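Side-chain contacts in chintase (Rhizomucor miehei, PDB 5YUQ), which hydrolyses chitin as a family 18 glycoside hydrolase of a thermophilic fungus, with an active site formed as a tunnel: residues M179-N184 / G346-S351; P196-P201 / V336-K341; G283-R288 / S300-Y305; A330-K335 / N359-A364. All coordinates share one frame; numbering follows the deposited sequence.

Contact 1: residues M179-N184 / G346-S351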
loop_
_atom_site.group_PDB
_atom_site.type_symbol
_atom_site.label_atom_id
_atom_site.label_comp_id
_atom_site.label_asym_id
_atom_site.label_seq_id
_atom_site.Cartn_x
_atom_site.Cartn_y
_atom_site.Cartn_z
ATOM N N MET A 179 -4.911 0.140 0.592
ATOM C CA MET A 179 -3.755 0.979 0.310
ATOM C C MET A 179 -4.181 2.434 0.196
ATOM O O MET A 179 -4.229 3.007 -0.893
ATOM C CB MET A 179 -3.041 0.484 -0.946
ATOM C CG MET A 179 -2.432 -0.899 -0.738
ATOM S SD MET A 179 -1.656 -1.588 -2.208
ATOM C CE MET A 179 -0.911 -0.116 -2.920
ATOM N N ALA A 180 -4.508 3.024 1.341
ATOM C CA ALA A 180 -4.947 4.412 1.394
ATOM C C ALA A 180 -3.756 5.350 1.392
ATOM O O ALA A 180 -3.562 6.133 2.314
ATOM C CB ALA A 180 -5.786 4.639 2.636
ATOM N N TYR A 181 -2.961 5.257 0.339
ATOM C CA TYR A 181 -1.819 6.120 0.159
ATOM C C TYR A 181 -1.560 6.180 -1.336
ATOM O O TYR A 181 -2.219 5.473 -2.099
ATOM C CB TYR A 181 -0.607 5.630 0.963
ATOM C CG TYR A 181 -0.363 4.134 0.988
ATOM C CD1 TYR A 181 0.103 3.469 -0.132
ATOM C CD2 TYR A 181 -0.532 3.405 2.156
ATOM C CE1 TYR A 181 0.351 2.106 -0.111
ATOM C CE2 TYR A 181 -0.271 2.038 2.198
ATOM C CZ TYR A 181 0.174 1.397 1.061
ATOM O OH TYR A 181 0.443 0.049 1.083
ATOM N N ASP A 182 -0.644 7.051 -1.750
ATOM C CA ASP A 182 -0.464 7.369 -3.163
ATOM C C ASP A 182 -1.791 7.788 -3.779
ATOM O O ASP A 182 -2.076 7.474 -4.936
ATOM C CB ASP A 182 0.120 6.189 -3.943
ATOM C CG ASP A 182 1.464 5.751 -3.422
ATOM O OD1 ASP A 182 2.153 6.552 -2.753
ATOM O OD2 ASP A 182 1.834 4.593 -3.687
ATOM N N VAL A 183 -2.598 8.502 -3.007
ATOM C CA VAL A 183 -3.938 8.851 -3.453
ATOM C C VAL A 183 -3.882 9.947 -4.508
ATOM O O VAL A 183 -4.523 9.844 -5.558
ATOM C CB VAL A 183 -4.836 9.282 -2.284
ATOM C CG1 VAL A 183 -6.171 9.789 -2.817
ATOM C CG2 VAL A 183 -5.053 8.116 -1.327
ATOM N N ASN A 184 -3.094 10.985 -4.248
ATOM C CA ASN A 184 -2.979 12.070 -5.206
ATOM C C ASN A 184 -1.594 12.158 -5.819
ATOM O O ASN A 184 -0.612 11.684 -5.240
ATOM C CB ASN A 184 -3.378 13.385 -4.552
ATOM C CG ASN A 184 -4.829 13.392 -4.149
ATOM O OD1 ASN A 184 -5.708 13.466 -4.998
ATOM N ND2 ASN A 184 -5.090 13.300 -2.853
ATOM N N GLY A 346 -7.540 -3.722 11.853
ATOM C CA GLY A 346 -6.219 -3.262 12.214
ATOM C C GLY A 346 -5.695 -2.237 11.236
ATOM O O GLY A 346 -6.448 -1.638 10.465
ATOM N N VAL A 347 -4.384 -2.061 11.240
ATOM C CA VAL A 347 -3.716 -1.177 10.333
ATOM C C VAL A 347 -2.490 -1.881 9.814
ATOM O O VAL A 347 -1.993 -2.808 10.406
ATOM C CB VAL A 347 -3.223 0.118 11.043
ATOM C CG1 VAL A 347 -4.376 0.928 11.542
ATOM C CG2 VAL A 347 -2.172 -0.228 12.100
ATOM N N MET A 348 -2.033 -1.421 8.648
ATOM C CA MET A 348 -0.764 -1.916 8.144
ATOM C C MET A 348 0.042 -0.726 7.683
ATOM O O MET A 348 -0.509 0.349 7.479
ATOM C CB MET A 348 -0.935 -2.970 7.034
ATOM C CG MET A 348 -1.639 -2.507 5.753
ATOM S SD MET A 348 -0.522 -1.617 4.634
ATOM C CE MET A 348 -1.461 -1.733 3.110
ATOM N N LEU A 349 1.340 -0.924 7.503
ATOM C CA LEU A 349 2.211 0.180 7.141
ATOM C C LEU A 349 3.107 -0.181 5.969
ATOM O O LEU A 349 3.576 -1.316 5.861
ATOM C CB LEU A 349 3.051 0.617 8.345
ATOM C CG LEU A 349 4.076 -0.393 8.868
ATOM C CD1 LEU A 349 5.461 -0.069 8.313
ATOM C CD2 LEU A 349 4.108 -0.422 10.387
ATOM N N TRP A 350 3.329 0.798 5.097
ATOM C CA TRP A 350 4.311 0.691 4.026
ATOM C C TRP A 350 5.323 1.824 4.154
ATOM O O TRP A 350 4.955 2.986 3.985
ATOM C CB TRP A 350 3.648 0.797 2.638
ATOM C CG TRP A 350 4.684 0.670 1.565
ATOM C CD1 TRP A 350 5.524 1.653 1.103
ATOM C CD2 TRP A 350 5.044 -0.521 0.877
ATOM N NE1 TRP A 350 6.372 1.138 0.154
ATOM C CE2 TRP A 350 6.093 -0.198 -0.006
ATOM C CE3 TRP A 350 4.566 -1.836 0.903
ATOM C CZ2 TRP A 350 6.677 -1.146 -0.844
ATOM C CZ3 TRP A 350 5.145 -2.772 0.075
ATOM C CH2 TRP A 350 6.188 -2.427 -0.786
ATOM N N SER A 351 6.591 1.529 4.444
ATOM C CA SER A 351 7.089 0.216 4.834
ATOM C C SER A 351 8.095 0.430 5.974
ATOM O O SER A 351 8.547 1.557 6.221
ATOM C CB SER A 351 7.737 -0.501 3.645
ATOM O OG SER A 351 8.729 0.325 3.049
#
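Tyr181 and Met348 bury the most surface here, with Trp350 third, and the three meet round one phenol oxygen. Tyr181 OH lies 3.3 Å from Met348 CE and 3.6 Å from Trp350 CB, so the hydroxyl end of the ring is inserted between a thioether methyl and a tryptophan methylene. The tyrosine crosses each partner at about a right angle. Its CG sits in the cleft between the backbone N and the carbonyl carbon (chi1 40°), and the ring reaches from the loop straight toward the strand. Met348 bends at chi2 (81°), which swings its methyl out from the strand to meet the phenol; in one of the two conformers of Met179, its CG lies 4.1 Å from the same CE. Trp350 contributes its CB, 3.9 Å from Tyr181 CZ, while the indole itself turns off from the loop.

The setting is the (beta/alpha)8 barrel of family 18. Residues 179-184 directly follow the sixth barrel strand and begin with Met-Ala-Tyr-Asp, which fits the family's Met-x-Tyr-Asp signature; residues 346-350 form the eighth strand. The peptide between Trp350 and Ser351 is cis, as in related chitinases, where the tryptophan of this strand floors the sugar-binding cleft; Trp350 probably does likewise. On the loop side, Ala180 centres an inverse gamma turn, and Met179 CA lies 4.0 Å above one face of the Tyr181 ring, near its rim. Beyond the two segments, Met348 packs on Ser5 and Tyr7, and Asp182 makes a salt bridge with Arg237.

Contact 2: residues P196-P201 / V336-K341; sequences PLYYSP and VDYAKK
Leu197 and Tyr338 make the main apolar contact between the loop after the sixth strand of the (beta/alpha)8 barrel and helix 329-341, which precedes the eighth. One leucine methyl, CD1, packs over the inner end of the tyrosine, 3.8 Å from Tyr338 CG; the other branch, CD2, touches Tyr338 CB at 4.1 Å. CD1 also makes an off-centre CH-pi contact, standing 4.3 Å from the Tyr338 ring centroid and 29° off the ring normal. The tyrosine is presented to the loop because its CG extends opposite the backbone N (chi1 175°), carrying the ring straight off the helix.

A second kind of contact comes from Tyr198, whose phenol oxygen comes obliquely against the CD1 side of the same ring: Tyr198 OH is 3.6 Å from Tyr338 CD1. This is van der Waals contact, and Leu197 CG lies over one face of the Tyr198 ring, near its rim.

Polar bonding runs elsewhere, for Tyr338 OH is hydrogen-bonded to Asn212 OD1 on helix 211-220. That bond fixes the far end of the ring, and Val215 and Lys216 of the same helix also touch it. With no hydrogen bond passing between them, the contact of these two segments rests on shape and dispersion.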
loop_
_atom_site.group_PDB
_atom_site.type_symbol
_atom_site.label_atom_id
_atom_site.label_comp_id
_atom_site.label_asym_id
_atom_site.label_seq_id
_atom_site.Cartn_x
_atom_site.Cartn_y
_atom_site.Cartn_z
ATOM N N PRO A 196 -4.763 10.978 2.587
ATOM C CA PRO A 196 -5.775 11.729 3.329
ATOM C C PRO A 196 -6.647 10.795 4.141
ATOM O O PRO A 196 -6.986 9.709 3.661
ATOM C CB PRO A 196 -6.614 12.376 2.229
ATOM C CG PRO A 196 -6.424 11.496 1.024
ATOM C CD PRO A 196 -5.025 10.958 1.135
ATOM N N LEU A 197 -7.002 11.199 5.354
ATOM C CA LEU A 197 -7.944 10.413 6.139
ATOM C C LEU A 197 -9.353 10.720 5.659
ATOM O O LEU A 197 -10.216 9.843 5.634
ATOM C CB LEU A 197 -7.785 10.727 7.624
ATOM C CG LEU A 197 -8.718 9.953 8.557
ATOM C CD1 LEU A 197 -8.541 8.460 8.376
ATOM C CD2 LEU A 197 -8.421 10.358 9.992
ATOM N N TYR A 198 -9.571 11.965 5.252
ATOM C CA TYR A 198 -10.856 12.382 4.693
ATOM C C TYR A 198 -10.690 13.124 3.378
ATOM O O TYR A 198 -9.627 13.692 3.098
ATOM C CB TYR A 198 -11.606 13.293 5.672
ATOM C CG TYR A 198 -11.878 12.669 7.010
ATOM C CD1 TYR A 198 -12.930 11.776 7.168
ATOM C CD2 TYR A 198 -11.098 12.967 8.113
ATOM C CE1 TYR A 198 -13.190 11.201 8.386
ATOM C CE2 TYR A 198 -11.355 12.392 9.338
ATOM C CZ TYR A 198 -12.404 11.510 9.466
ATOM O OH TYR A 198 -12.672 10.929 10.683
ATOM N N TYR A 199 -11.757 13.112 2.588
ATOM C CA TYR A 199 -11.865 13.899 1.374
ATOM C C TYR A 199 -13.171 14.667 1.424
ATOM O O TYR A 199 -14.216 14.099 1.726
ATOM C CB TYR A 199 -11.846 13.020 0.123
ATOM C CG TYR A 199 -12.403 13.740 -1.082
ATOM C CD1 TYR A 199 -11.649 14.702 -1.740
ATOM C CD2 TYR A 199 -13.687 13.479 -1.546
ATOM C CE1 TYR A 199 -12.152 15.383 -2.832
ATOM C CE2 TYR A 199 -14.203 14.159 -2.647
ATOM C CZ TYR A 199 -13.425 15.109 -3.282
ATOM O OH TYR A 199 -13.916 15.796 -4.373
ATOM N N SER A 200 -13.092 15.925 1.077
ATOM C CA SER A 200 -14.280 16.748 1.019
ATOM C C SER A 200 -14.616 17.089 -0.405
ATOM O O SER A 200 -13.823 17.528 -1.142
ATOM C CB SER A 200 -14.096 18.059 1.774
ATOM O OG SER A 200 -15.066 18.996 1.449
ATOM N N PRO A 201 -15.942 16.875 -0.732
ATOM C CA PRO A 201 -16.339 17.209 -2.106
ATOM C C PRO A 201 -16.217 18.668 -2.535
ATOM O O PRO A 201 -16.305 18.989 -3.674
ATOM C CB PRO A 201 -17.822 16.791 -2.164
ATOM C CG PRO A 201 -17.987 15.810 -1.128
ATOM C CD PRO A 201 -17.169 16.334 -0.007
ATOM N N VAL A 336 -5.248 5.885 13.315
ATOM C CA VAL A 336 -5.497 4.797 14.262
ATOM C C VAL A 336 -6.800 5.028 15.013
ATOM O O VAL A 336 -7.599 4.100 15.170
ATOM C CB VAL A 336 -4.332 4.635 15.254
ATOM C CG1 VAL A 336 -4.728 3.721 16.410
ATOM C CG2 VAL A 336 -3.105 4.091 14.536
ATOM N N ASP A 337 -7.025 6.268 15.450
ATOM C CA ASP A 337 -8.259 6.616 16.152
ATOM C C ASP A 337 -9.462 6.307 15.265
ATOM O O ASP A 337 -10.465 5.750 15.720
ATOM C CB ASP A 337 -8.273 8.104 16.545
ATOM C CG ASP A 337 -7.190 8.471 17.557
ATOM O OD1 ASP A 337 -6.706 7.595 18.299
ATOM O OD2 ASP A 337 -6.829 9.668 17.605
ATOM N N TYR A 338 -9.350 6.667 13.991
ATOM C CA TYR A 338 -10.393 6.375 13.026
ATOM C C TYR A 338 -10.621 4.871 12.876
ATOM O O TYR A 338 -11.763 4.396 12.870
ATOM C CB TYR A 338 -10.039 6.981 11.664
ATOM C CG TYR A 338 -11.038 6.602 10.603
ATOM C CD1 TYR A 338 -12.197 7.341 10.420
ATOM C CD2 TYR A 338 -10.835 5.489 9.792
ATOM C CE1 TYR A 338 -13.136 6.982 9.449
ATOM C CE2 TYR A 338 -11.758 5.128 8.826
ATOM C CZ TYR A 338 -12.902 5.876 8.660
ATOM O OH TYR A 338 -13.817 5.503 7.706
ATOM N N ALA A 339 -9.534 4.124 12.735
ATOM C CA ALA A 339 -9.631 2.687 12.540
ATOM C C ALA A 339 -10.315 2.021 13.733
ATOM O O ALA A 339 -11.144 1.127 13.557
ATOM C CB ALA A 339 -8.255 2.086 12.313
ATOM N N LYS A 340 -9.977 2.464 14.939
ATOM C CA LYS A 340 -10.595 1.897 16.136
ATOM C C LYS A 340 -12.084 2.237 16.224
ATOM O O LYS A 340 -12.902 1.384 16.585
ATOM C CB LYS A 340 -9.831 2.339 17.391
ATOM C CG LYS A 340 -8.404 1.812 17.437
ATOM C CD LYS A 340 -7.617 2.397 18.607
ATOM C CE LYS A 340 -8.178 1.953 19.948
ATOM N NZ LYS A 340 -7.797 0.554 20.271
ATOM N N LYS A 341 -12.435 3.473 15.876
ATOM C CA LYS A 341 -13.827 3.920 15.902
ATOM C C LYS A 341 -14.690 3.155 14.905
ATOM O O LYS A 341 -15.856 2.849 15.175
ATOM C CB LYS A 341 -13.907 5.424 15.607
ATOM C CG LYS A 341 -15.321 5.968 15.542
ATOM C CD LYS A 341 -15.345 7.488 15.677
ATOM C CE LYS A 341 -16.727 8.049 15.352
ATOM N NZ LYS A 341 -17.177 7.649 13.986
#

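Contact 3: residues G283-R288 / S300-Y305; sequences GQYIWR and SGWVTY
Trp302 turns the edge of its indole toward the face of Tyr285, an offset edge-to-face pair. The tyrosine ring and the six-membered ring of the tryptophan have centroids 5.9 Å apart, with their planes at 79°. The offset puts the closest approach at the phenol end, where Trp302 CZ2 is 3.9 Å from Tyr285 OH and 4.2 Å from Tyr285 CZ. Trp302 NE1 is also nearby, 4.1 Å from Tyr285 OH, but no hydrogen bond links the two; the phenol oxygen is instead bonded to Glu293 OE1, in the connection between the segments.

The two side chains span the distance between backbones whose nearest CA atoms, those of Tyr285 and Trp302, are 13.4 Å apart. Strands 284-286 and 302-307 belong to the antiparallel unit inserted between the seventh and eighth strands of the barrel, consistent with the alpha+beta insertion domain of many family 18 chitinases, where it raises one wall of the substrate cleft. The tyrosine reaches its partner through an unusual torsion: chi1 of -142° is well removed from a staggered value. Trp302 has a relaxed one, its CG lying opposite the carbonyl carbon (chi1 -64°). Leu324 and Val238 touch both aromatic side chains, and Trp302 packs further on Lys322, Ala315 and Ser317 of the neighbouring strands. Within its own segment, Ser300 CB meets the indole at its edge, in the plane of the ring.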
loop_
_atom_site.group_PDB
_atom_site.type_symbol
_atom_site.label_atom_id
_atom_site.label_comp_id
_atom_site.label_asym_id
_atom_site.label_seq_id
_atom_site.Cartn_x
_atom_site.Cartn_y
_atom_site.Cartn_z
ATOM N N GLY A 283 8.564 10.724 -6.456
ATOM C CA GLY A 283 8.380 11.842 -5.545
ATOM C C GLY A 283 8.429 11.416 -4.096
ATOM O O GLY A 283 8.201 12.227 -3.202
ATOM N N GLN A 284 8.749 10.146 -3.874
ATOM C CA GLN A 284 8.780 9.571 -2.532
ATOM C C GLN A 284 9.786 10.287 -1.638
ATOM O O GLN A 284 10.902 10.606 -2.047
ATOM C CB GLN A 284 9.096 8.079 -2.613
ATOM C CG GLN A 284 9.216 7.386 -1.263
ATOM C CD GLN A 284 9.503 5.904 -1.403
ATOM O OE1 GLN A 284 8.582 5.087 -1.481
ATOM N NE2 GLN A 284 10.789 5.549 -1.440
ATOM N N TYR A 285 9.368 10.536 -0.404
ATOM C CA TYR A 285 10.184 11.220 0.575
ATOM C C TYR A 285 9.961 10.449 1.870
ATOM O O TYR A 285 8.908 10.577 2.490
ATOM C CB TYR A 285 9.663 12.649 0.704
ATOM C CG TYR A 285 10.723 13.706 0.887
ATOM C CD1 TYR A 285 11.266 13.942 2.132
ATOM C CD2 TYR A 285 11.144 14.486 -0.179
ATOM C CE1 TYR A 285 12.214 14.902 2.322
ATOM C CE2 TYR A 285 12.111 15.468 0.003
ATOM C CZ TYR A 285 12.635 15.661 1.259
ATOM O OH TYR A 285 13.594 16.625 1.471
ATOM N N ILE A 286 10.919 9.621 2.277
ATOM C CA ILE A 286 10.652 8.733 3.415
ATOM C C ILE A 286 10.779 9.451 4.750
ATOM O O ILE A 286 11.446 10.479 4.860
ATOM C CB ILE A 286 11.521 7.459 3.412
ATOM C CG1 ILE A 286 12.997 7.805 3.618
ATOM C CG2 ILE A 286 11.313 6.672 2.125
ATOM C CD1 ILE A 286 13.829 6.600 4.022
ATOM N N TRP A 287 10.128 8.911 5.771
ATOM C CA TRP A 287 10.108 9.567 7.067
ATOM C C TRP A 287 11.507 9.847 7.598
ATOM O O TRP A 287 11.741 10.909 8.183
ATOM C CB TRP A 287 9.326 8.753 8.092
ATOM C CG TRP A 287 9.433 9.369 9.448
ATOM C CD1 TRP A 287 10.219 8.950 10.483
ATOM C CD2 TRP A 287 8.748 10.539 9.910
ATOM N NE1 TRP A 287 10.064 9.792 11.562
ATOM C CE2 TRP A 287 9.162 10.773 11.236
ATOM C CE3 TRP A 287 7.819 11.411 9.332
ATOM C CZ2 TRP A 287 8.674 11.835 11.995
ATOM C CZ3 TRP A 287 7.337 12.467 10.084
ATOM C CH2 TRP A 287 7.767 12.672 11.401
ATOM N N ARG A 288 12.436 8.921 7.404
ATOM C CA ARG A 288 13.800 9.111 7.930
ATOM C C ARG A 288 14.344 10.468 7.441
ATOM O O ARG A 288 14.974 11.142 8.209
ATOM C CB ARG A 288 14.777 8.034 7.549
ATOM C CG ARG A 288 14.476 6.682 8.151
ATOM C CD ARG A 288 15.366 5.543 7.700
ATOM N NE ARG A 288 16.717 5.654 8.255
ATOM C CZ ARG A 288 17.044 5.284 9.477
ATOM N NH1 ARG A 288 16.177 4.736 10.317
ATOM N NH2 ARG A 288 18.276 5.434 9.860
ATOM N N SER A 300 15.742 23.272 6.894
ATOM C CA SER A 300 16.079 22.792 5.554
ATOM C C SER A 300 15.267 23.429 4.432
ATOM O O SER A 300 15.116 22.840 3.365
ATOM C CB SER A 300 15.963 21.269 5.487
ATOM O OG SER A 300 16.848 20.670 6.417
ATOM N N GLY A 301 14.749 24.626 4.676
ATOM C CA GLY A 301 14.058 25.373 3.639
ATOM C C GLY A 301 12.583 25.045 3.524
ATOM O O GLY A 301 11.946 25.401 2.531
ATOM N N TRP A 302 12.043 24.375 4.538
ATOM C CA TRP A 302 10.628 24.005 4.551
ATOM C C TRP A 302 9.826 24.842 5.534
ATOM O O TRP A 302 10.333 25.243 6.577
ATOM C CB TRP A 302 10.475 22.527 4.928
ATOM C CG TRP A 302 11.080 21.601 3.938
ATOM C CD1 TRP A 302 12.354 21.106 3.941
ATOM C CD2 TRP A 302 10.442 21.056 2.784
ATOM N NE1 TRP A 302 12.544 20.285 2.860
ATOM C CE2 TRP A 302 11.382 20.237 2.129
ATOM C CE3 TRP A 302 9.160 21.185 2.234
ATOM C CZ2 TRP A 302 11.080 19.546 0.955
ATOM C CZ3 TRP A 302 8.863 20.496 1.071
ATOM C CH2 TRP A 302 9.819 19.688 0.448
ATOM N N VAL A 303 8.571 25.103 5.193
ATOM C CA VAL A 303 7.616 25.689 6.123
ATOM C C VAL A 303 6.459 24.696 6.255
ATOM O O VAL A 303 5.848 24.301 5.254
ATOM C CB VAL A 303 7.108 27.054 5.633
ATOM C CG1 VAL A 303 6.015 27.573 6.553
ATOM C CG2 VAL A 303 8.269 28.058 5.548
ATOM N N THR A 304 6.165 24.284 7.485
ATOM C CA THR A 304 5.192 23.210 7.704
ATOM C C THR A 304 3.790 23.731 8.049
ATOM O O THR A 304 3.643 24.778 8.679
ATOM C CB THR A 304 5.698 22.220 8.771
ATOM O OG1 THR A 304 6.982 21.723 8.378
ATOM C CG2 THR A 304 4.752 21.044 8.918
ATOM N N TYR A 305 2.771 22.990 7.612
ATOM C CA TYR A 305 1.371 23.317 7.837
ATOM C C TYR A 305 0.620 22.052 8.216
ATOM O O TYR A 305 1.163 20.948 8.162
ATOM C CB TYR A 305 0.748 23.868 6.558
ATOM C CG TYR A 305 1.398 25.123 6.018
ATOM C CD1 TYR A 305 0.984 26.375 6.446
ATOM C CD2 TYR A 305 2.407 25.055 5.071
ATOM C CE1 TYR A 305 1.572 27.532 5.955
ATOM C CE2 TYR A 305 3.006 26.213 4.582
ATOM C CZ TYR A 305 2.571 27.439 5.023
ATOM O OH TYR A 305 3.154 28.592 4.534
#

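Contact 4: residues A330-K335 / N359-A364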
loop_
_atom_site.group_PDB
_atom_site.type_symbol
_atom_site.label_atom_id
_atom_site.label_comp_id
_atom_site.label_asym_id
_atom_site.label_seq_id
_atom_site.Cartn_x
_atom_site.Cartn_y
_atom_site.Cartn_z
ATOM N N ALA A 330 1.187 12.615 14.686
ATOM C CA ALA A 330 -0.179 13.092 14.891
ATOM C C ALA A 330 -1.147 12.512 13.867
ATOM O O ALA A 330 -2.216 12.009 14.222
ATOM C CB ALA A 330 -0.222 14.612 14.845
ATOM N N SER A 331 -0.791 12.597 12.588
ATOM C CA SER A 331 -1.688 12.127 11.544
ATOM C C SER A 331 -1.853 10.609 11.586
ATOM O O SER A 331 -2.939 10.107 11.325
ATOM C CB SER A 331 -1.228 12.596 10.162
ATOM O OG SER A 331 -0.018 11.969 9.797
ATOM N N LEU A 332 -0.792 9.879 11.931
ATOM C CA LEU A 332 -0.925 8.422 12.060
ATOM C C LEU A 332 -1.808 8.059 13.252
ATOM O O LEU A 332 -2.645 7.147 13.164
ATOM C CB LEU A 332 0.438 7.735 12.167
ATOM C CG LEU A 332 1.275 7.730 10.882
ATOM C CD1 LEU A 332 2.517 6.871 11.073
ATOM C CD2 LEU A 332 0.449 7.236 9.686
ATOM N N GLN A 333 -1.640 8.783 14.356
ATOM C CA GLN A 333 -2.518 8.597 15.505
ATOM C C GLN A 333 -3.966 8.824 15.079
ATOM O O GLN A 333 -4.859 8.072 15.467
ATOM C CB GLN A 333 -2.149 9.557 16.642
ATOM C CG GLN A 333 -3.041 9.390 17.877
ATOM C CD GLN A 333 -2.836 8.059 18.570
ATOM O OE1 GLN A 333 -1.718 7.697 18.930
ATOM N NE2 GLN A 333 -3.925 7.314 18.764
ATOM N N ASP A 334 -4.204 9.839 14.255
ATOM C CA ASP A 334 -5.567 10.148 13.841
ATOM C C ASP A 334 -6.165 9.040 12.985
ATOM O O ASP A 334 -7.354 8.734 13.087
ATOM C CB ASP A 334 -5.607 11.494 13.107
ATOM C CG ASP A 334 -5.337 12.653 14.023
ATOM O OD1 ASP A 334 -5.433 12.490 15.261
ATOM O OD2 ASP A 334 -5.013 13.749 13.508
ATOM N N LYS A 335 -5.327 8.431 12.155
ATOM C CA LYS A 335 -5.733 7.269 11.371
ATOM C C LYS A 335 -6.054 6.084 12.273
ATOM O O LYS A 335 -7.026 5.367 12.032
ATOM C CB LYS A 335 -4.638 6.911 10.359
ATOM C CG LYS A 335 -4.575 7.871 9.173
ATOM C CD LYS A 335 -3.290 7.701 8.378
ATOM C CE LYS A 335 -3.342 8.466 7.060
ATOM N NZ LYS A 335 -3.169 9.953 7.220
ATOM N N ASN A 359 11.747 4.821 16.117
ATOM C CA ASN A 359 10.444 4.208 15.851
ATOM C C ASN A 359 9.305 5.203 16.025
ATOM O O ASN A 359 8.229 4.828 16.485
ATOM C CB ASN A 359 10.181 2.989 16.759
ATOM C CG ASN A 359 11.358 2.028 16.823
ATOM O OD1 ASN A 359 11.656 1.325 15.854
ATOM N ND2 ASN A 359 12.008 1.960 17.986
ATOM N N THR A 360 9.532 6.462 15.654
ATOM C CA THR A 360 8.514 7.499 15.819
ATOM C C THR A 360 7.168 7.116 15.197
ATOM O O THR A 360 6.129 7.195 15.854
ATOM C CB THR A 360 8.965 8.839 15.225
ATOM O OG1 THR A 360 10.160 9.275 15.886
ATOM C CG2 THR A 360 7.886 9.895 15.414
ATOM N N LEU A 361 7.186 6.707 13.932
ATOM C CA LEU A 361 5.941 6.372 13.245
ATOM C C LEU A 361 5.352 5.047 13.707
ATOM O O LEU A 361 4.141 4.931 13.845
ATOM C CB LEU A 361 6.121 6.381 11.729
ATOM C CG LEU A 361 6.574 7.726 11.157
ATOM C CD1 LEU A 361 6.427 7.679 9.656
ATOM C CD2 LEU A 361 5.772 8.881 11.745
ATOM N N LEU A 362 6.192 4.048 13.959
ATOM C CA LEU A 362 5.670 2.763 14.427
ATOM C C LEU A 362 5.079 2.898 15.828
ATOM O O LEU A 362 4.038 2.312 16.125
ATOM C CB LEU A 362 6.750 1.680 14.383
ATOM C CG LEU A 362 6.355 0.257 14.798
ATOM C CD1 LEU A 362 5.172 -0.258 13.982
ATOM C CD2 LEU A 362 7.547 -0.679 14.664
ATOM N N ASN A 363 5.719 3.707 16.667
ATOM C CA ASN A 363 5.161 4.012 17.978
ATOM C C ASN A 363 3.795 4.668 17.867
ATOM O O ASN A 363 2.915 4.418 18.679
ATOM C CB ASN A 363 6.109 4.916 18.772
ATOM C CG ASN A 363 7.325 4.174 19.266
ATOM O OD1 ASN A 363 7.353 2.943 19.258
ATOM N ND2 ASN A 363 8.327 4.908 19.719
ATOM N N ALA A 364 3.619 5.507 16.851
ATOM C CA ALA A 364 2.348 6.195 16.628
ATOM C C ALA A 364 1.205 5.244 16.295
ATOM O O ALA A 364 0.036 5.623 16.343
ATOM C CB ALA A 364 2.504 7.231 15.514
HETATM O O HOH W 1 -1.272 4.964 18.538
#
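Leu361 and Ala364, one helical turn apart, are the residues of 359-364 that meet Leu332 and Gln333 on helix 329-341. The segment starts at Asn359, the N-cap residue of the short helix 360-363, and the packing begins two residues on, at Leu361. Leu332 CD1 comes in at about a right angle to this side chain, touching Leu361 CB at 3.7 Å and Leu361 CD2 at 3.9 Å. The Leu332 CG lies opposite its carbonyl carbon (chi1 -71°) and the rest of the chain is extended, so this methyl forms the far end of a straight reach across to the short helix. The same methyl is also 3.8 Å from the backbone oxygen Leu361 O.

Ala364 closes the segment with a small methyl, 4.0 Å from Leu332 CB, and lets the backbones approach closely: its CA is 5.5 Å from that of Gln333. Its carbonyl adds a polar link. Gln333 OE1 and Ala364 O, both acceptors, are bridged by a water that donates to each, at 2.8 Å from Gln333 OE1 and 2.6 Å from Ala364 O. Gln333 NE2 bonds to Asp337 OD1 and Asp367 OD2, so partners at both ends of the amide fix its rotation.

Beneath both helices runs barrel strand 228-240: Leu332 rests on Val232 and Phe234, Leu361 also on Phe234. Helix 329-341 also meets Trp306 of strand 302-307, through Ala330, Ser331 and Asp334.

In the fold
The four contacts spread outward from the barrel. Contact 1 lies nearest the middle, about 4 Å from the centre of the chain, at the strand ends where family 18 enzymes place their active site and this one probably has its tunnel. Contacts 2 and 4 share helix 329-341, with centres about 14 Å apart; Leu197 CD2 of contact 2 touches Asp334 O of contact 4 at 3.7 Å. Contact 1 joins both, through Val183 on Pro196 and through Leu349 on Leu362. Contact 3, in the inserted unit about 18 Å from contact 1 between centres, reaches the barrel side through Trp287, whose CG lies 3.5 Å from Leu361 CD1 of contact 4.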